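Local coordinates for protein transcription factor cep-1 (Caenorhabditis elegans, PDB 1T4W) that activates transcription by binding the same DNA consensus sequence as p53, promoting apoptosis under stress and ensuring proper meiotic chromosome segregation, at residues A[69-72]-A[73-77]; A[44-47]-A[48-51]. All coordinates share one frame; numbering follows the deposited sequence.

In the fold
Both interactions are local, each within one continuous run of chain in the DNA-binding domain, and each is partly buried. Their centres lie 24 Å apart and their nearest atoms about 14 Å apart, so neither touches the other. Interaction 1 forms around the short helix 71-74, with bonds between backbone groups, a carboxylate-amide bond between Glu69 and Asn77, and a salt bridge on its flank; interaction 2 lies where strand 39-46 runs into a loop, and there the contact is apolar, between a leucine and a histidine, with two like-charged lysines close by. Interaction 2 is the more peripheral, about 21 Å from the chain centre against 14 Å for interaction 1. Both nevertheless rest side chains on the same strand, 166-177.

Interaction 1 (A[69-72]-A[73-77]); sequences ENVE and YAIRN
Glu69 reaches Asn77 with OE1, which accepts a hydrogen from Asn77 ND2 on its syn side at 3.1 Å; the N-H...O angle of 169° makes the bond nearly straight. At the amide's other end, Asn77 OD1 accepts from Arg79 N. The extended chain of Glu69 also takes its carboxyl carbon CD past the rim of the Tyr73 ring, 3.5 Å from Tyr73 CD1, though its poor order makes both readings less certain. Asn70 stands at the N-cap, yet uses its backbone: Asn70 O accepts from Ala74 N at 2.9 Å. Val71 O repeats this i to i+4 bond with Ile75 N, while Val71 CG2 meets Ile75 CG2 at 3.8 Å. Glu72 runs beside Arg76, and a bend at chi2 (-72°) brings OE1 within 2.8 Å of Arg76 NH1 in a salt bridge. The oxygen lies in the guanidinium plane, but NH1 approaches it from above the carboxylate plane. Replacing Glu72 with an alanine would probably deprive Arg76 NH1 of its charged mate and His169 NE2 of its bond to OE2, though Arg76 NE would keep Glu166. The helix packs on the larger sheet: Val71 and Ile75 touch strand 152-160, Ala74 meets Tyr65 of strand 57-65, and Arg76 lies on His169 of strand 166-177.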
loop_
_atom_site.group_PDB
_atom_site.type_symbol
_atom_site.label_atom_id
_atom_site.label_comp_id
_atom_site.label_asym_id
_atom_site.label_seq_id
_atom_site.Cartn_x
_atom_site.Cartn_y
_atom_site.Cartn_z
ATOM N N GLU A 69 -14.557 1.786 -11.486
ATOM C CA GLU A 69 -14.735 1.755 -10.035
ATOM C C GLU A 69 -13.596 2.550 -9.416
ATOM O O GLU A 69 -12.497 2.026 -9.233
ATOM C CB GLU A 69 -14.726 0.311 -9.516
ATOM C CG GLU A 69 -14.732 0.189 -7.997
ATOM C CD GLU A 69 -14.889 -1.249 -7.514
ATOM O OE1 GLU A 69 -14.157 -1.643 -6.576
ATOM O OE2 GLU A 69 -15.746 -1.981 -8.063
ATOM N N ASN A 70 -13.872 3.816 -9.105
ATOM C CA ASN A 70 -12.885 4.726 -8.537
ATOM C C ASN A 70 -12.214 4.315 -7.232
ATOM O O ASN A 70 -12.689 3.447 -6.490
ATOM C CB ASN A 70 -13.481 6.124 -8.406
ATOM C CG ASN A 70 -13.721 6.762 -9.754
ATOM O OD1 ASN A 70 -14.108 7.925 -9.851
ATOM N ND2 ASN A 70 -13.487 5.994 -10.813
ATOM N N VAL A 71 -11.094 4.971 -6.956
ATOM C CA VAL A 71 -10.304 4.626 -5.799
ATOM C C VAL A 71 -11.034 4.652 -4.460
ATOM O O VAL A 71 -10.931 3.694 -3.702
ATOM C CB VAL A 71 -9.013 5.497 -5.739
ATOM C CG1 VAL A 71 -9.369 6.948 -5.461
ATOM C CG2 VAL A 71 -8.061 4.951 -4.673
ATOM N N GLU A 72 -11.782 5.722 -4.173
ATOM C CA GLU A 72 -12.458 5.819 -2.882
ATOM C C GLU A 72 -13.400 4.643 -2.684
ATOM O O GLU A 72 -13.506 4.096 -1.581
ATOM C CB GLU A 72 -13.183 7.175 -2.733
ATOM C CG GLU A 72 -12.236 8.377 -2.586
ATOM C CD GLU A 72 -11.519 8.432 -1.224
ATOM O OE1 GLU A 72 -12.153 8.092 -0.204
ATOM O OE2 GLU A 72 -10.336 8.835 -1.166
ATOM N N TYR A 73 -14.059 4.203 -3.751
ATOM C CA TYR A 73 -14.923 3.044 -3.593
ATOM C C TYR A 73 -14.084 1.766 -3.437
ATOM O O TYR A 73 -14.283 0.972 -2.514
ATOM C CB TYR A 73 -15.872 2.896 -4.799
ATOM C CG TYR A 73 -16.897 1.813 -4.612
ATOM C CD1 TYR A 73 -16.657 0.509 -5.048
ATOM C CD2 TYR A 73 -18.100 2.078 -3.939
ATOM C CE1 TYR A 73 -17.595 -0.514 -4.816
ATOM C CE2 TYR A 73 -19.033 1.071 -3.701
ATOM C CZ TYR A 73 -18.773 -0.220 -4.140
ATOM O OH TYR A 73 -19.683 -1.215 -3.877
ATOM N N ALA A 74 -13.145 1.564 -4.353
ATOM C CA ALA A 74 -12.340 0.344 -4.346
ATOM C C ALA A 74 -11.623 0.034 -3.036
ATOM O O ALA A 74 -11.639 -1.107 -2.565
ATOM C CB ALA A 74 -11.317 0.388 -5.493
ATOM N N ILE A 75 -11.015 1.046 -2.426
ATOM C CA ILE A 75 -10.270 0.785 -1.202
ATOM C C ILE A 75 -11.109 0.345 -0.026
ATOM O O ILE A 75 -10.575 -0.199 0.938
ATOM C CB ILE A 75 -9.411 2.000 -0.809
ATOM C CG1 ILE A 75 -10.310 3.196 -0.489
ATOM C CG2 ILE A 75 -8.393 2.293 -1.945
ATOM C CD1 ILE A 75 -9.520 4.440 -0.074
ATOM N N ARG A 76 -12.422 0.570 -0.099
ATOM C CA ARG A 76 -13.293 0.156 0.989
ATOM C C ARG A 76 -14.214 -1.021 0.584
ATOM O O ARG A 76 -15.045 -1.470 1.358
ATOM C CB ARG A 76 -14.109 1.359 1.481
ATOM C CG ARG A 76 -13.258 2.485 2.115
ATOM C CD ARG A 76 -14.125 3.679 2.557
ATOM N NE ARG A 76 -13.278 4.786 3.017
ATOM C CZ ARG A 76 -12.830 5.752 2.223
ATOM N NH1 ARG A 76 -13.165 5.757 0.938
ATOM N NH2 ARG A 76 -11.993 6.678 2.686
ATOM N N ASN A 77 -14.041 -1.509 -0.636
ATOM C CA ASN A 77 -14.821 -2.639 -1.166
ATOM C C ASN A 77 -14.113 -3.933 -0.770
ATOM O O ASN A 77 -12.992 -4.185 -1.202
ATOM C CB ASN A 77 -14.890 -2.508 -2.691
ATOM C CG ASN A 77 -15.509 -3.725 -3.366
ATOM O OD1 ASN A 77 -16.045 -4.594 -2.714
ATOM N ND2 ASN A 77 -15.425 -3.773 -4.688
#

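Interaction 2 (A[44-47]-A[48-51]); sequences KWKL and DKRH
Asp48 follows Leu47 directly, and its CB lies 3.7 Å from Leu47 C, the ordinary closeness of adjacent residues. Its first torsion (chi1 44°) sets CG between the backbone N and the carbonyl carbon, but the placement of the carboxylate beyond is doubtful, because OD2 comes too close to Arg50 CG in the model. Outside the two segments, the Asp48 side chain touches Glu1 and Lys2, at the start of the chain.

Lys49 begins by pointing away from the strand, but a bend at chi2 (61°) brings its end back beside Lys46. The two ammonium nitrogens, Lys46 NZ and Lys49 NZ, are 4.5 Å apart, near enough that their like charges would probably repel. The end of Lys46 has a separate tie, a hydrogen bond from NZ to the backbone O of Glu1.

His51 supplies the apolar part of the contact. Its CB meets Leu47 CD1 at 3.9 Å, and the same methyl, Leu47 CD1, passes 4.1 Å from the carbonyl His51 O. The two side chains cross at about a right angle; CB is the His51 side-chain atom nearest to Leu47 CD1, which places the leucine branch at the base of the histidine and not on its imidazole ring. Both residues also lie against Ile167 of strand 166-177, and Leu47 additionally touches Leu168 and Leu56.

The contact thus forms at a strand-to-loop junction: regular structure stops after Lys46, and the loop heads toward strand 57-65. Strands 39-46 and 57-65 belong to the four-strand and seven-strand sheets respectively, making this the start of a sheet-to-sheet connection in the immunoglobulin-like beta-sandwich of the p53-family DNA-binding domain.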
loop_
_atom_site.group_PDB
_atom_site.type_symbol
_atom_site.label_atom_id
_atom_site.label_comp_id
_atom_site.label_asym_id
_atom_site.label_seq_id
_atom_site.Cartn_x
_atom_site.Cartn_y
_atom_site.Cartn_z
ATOM N N LYS A 44 2.195 8.331 8.568
ATOM C CA LYS A 44 2.189 9.373 9.587
ATOM C C LYS A 44 0.834 10.056 9.641
ATOM O O LYS A 44 0.109 10.105 8.640
ATOM C CB LYS A 44 3.279 10.420 9.282
ATOM C CG LYS A 44 4.719 9.895 9.393
ATOM C CD LYS A 44 5.703 10.949 8.894
ATOM C CE LYS A 44 7.167 10.545 9.132
ATOM N NZ LYS A 44 8.117 11.633 8.709
ATOM N N TRP A 45 0.478 10.573 10.811
ATOM C CA TRP A 45 -0.787 11.278 10.937
ATOM C C TRP A 45 -0.801 12.271 12.091
ATOM O O TRP A 45 0.044 12.222 12.980
ATOM C CB TRP A 45 -1.959 10.289 11.108
ATOM C CG TRP A 45 -1.854 9.357 12.298
ATOM C CD1 TRP A 45 -2.312 9.586 13.572
ATOM C CD2 TRP A 45 -1.199 8.080 12.334
ATOM N NE1 TRP A 45 -1.979 8.535 14.396
ATOM C CE2 TRP A 45 -1.292 7.599 13.666
ATOM C CE3 TRP A 45 -0.538 7.300 11.370
ATOM C CZ2 TRP A 45 -0.750 6.369 14.061
ATOM C CZ3 TRP A 45 0.006 6.075 11.757
ATOM C CH2 TRP A 45 -0.105 5.619 13.099
ATOM N N LYS A 46 -1.762 13.187 12.032
ATOM C CA LYS A 46 -1.993 14.162 13.079
ATOM C C LYS A 46 -3.483 14.036 13.417
ATOM O O LYS A 46 -4.343 14.059 12.530
ATOM C CB LYS A 46 -1.697 15.580 12.623
ATOM C CG LYS A 46 -1.857 16.570 13.769
ATOM C CD LYS A 46 -2.691 17.756 13.341
ATOM C CE LYS A 46 -3.165 18.565 14.544
ATOM N NZ LYS A 46 -4.003 19.722 14.114
ATOM N N LEU A 47 -3.779 13.884 14.698
ATOM C CA LEU A 47 -5.154 13.723 15.141
ATOM C C LEU A 47 -5.768 14.967 15.739
ATOM O O LEU A 47 -5.072 15.872 16.186
ATOM C CB LEU A 47 -5.240 12.602 16.166
ATOM C CG LEU A 47 -5.018 11.205 15.593
ATOM C CD1 LEU A 47 -5.003 10.187 16.720
ATOM C CD2 LEU A 47 -6.112 10.902 14.586
ATOM N N ASP A 48 -7.092 15.000 15.739
ATOM C CA ASP A 48 -7.809 16.119 16.305
ATOM C C ASP A 48 -7.927 15.928 17.808
ATOM O O ASP A 48 -7.302 15.042 18.402
ATOM C CB ASP A 48 -9.196 16.246 15.668
ATOM C CG ASP A 48 -9.898 14.910 15.525
ATOM O OD1 ASP A 48 -9.478 14.096 14.669
ATOM O OD2 ASP A 48 -10.866 14.669 16.273
ATOM N N LYS A 49 -8.755 16.761 18.413
ATOM C CA LYS A 49 -8.954 16.754 19.849
ATOM C C LYS A 49 -9.592 15.483 20.406
ATOM O O LYS A 49 -9.046 14.847 21.312
ATOM C CB LYS A 49 -9.786 17.983 20.231
ATOM C CG LYS A 49 -9.180 19.314 19.754
ATOM C CD LYS A 49 -9.060 19.383 18.223
ATOM C CE LYS A 49 -8.126 20.497 17.760
ATOM N NZ LYS A 49 -7.874 20.450 16.285
ATOM N N ARG A 50 -10.737 15.100 19.858
ATOM C CA ARG A 50 -11.435 13.926 20.360
ATOM C C ARG A 50 -10.702 12.588 20.279
ATOM O O ARG A 50 -11.098 11.628 20.943
ATOM C CB ARG A 50 -12.797 13.803 19.679
ATOM C CG ARG A 50 -12.750 13.723 18.175
ATOM C CD ARG A 50 -14.114 13.332 17.647
ATOM N NE ARG A 50 -14.595 12.144 18.341
ATOM C CZ ARG A 50 -15.701 11.480 18.024
ATOM N NH1 ARG A 50 -16.457 11.888 17.011
ATOM N NH2 ARG A 50 -16.046 10.403 18.720
ATOM N N HIS A 51 -9.634 12.511 19.493
ATOM C CA HIS A 51 -8.913 11.248 19.370
ATOM C C HIS A 51 -7.579 11.225 20.106
ATOM O O HIS A 51 -6.964 10.164 20.274
ATOM C CB HIS A 51 -8.704 10.917 17.891
ATOM C CG HIS A 51 -9.977 10.861 17.109
ATOM N ND1 HIS A 51 -10.943 9.902 17.329
ATOM C CD2 HIS A 51 -10.468 11.675 16.144
ATOM C CE1 HIS A 51 -11.974 10.129 16.536
ATOM N NE2 HIS A 51 -11.711 11.200 15.807
#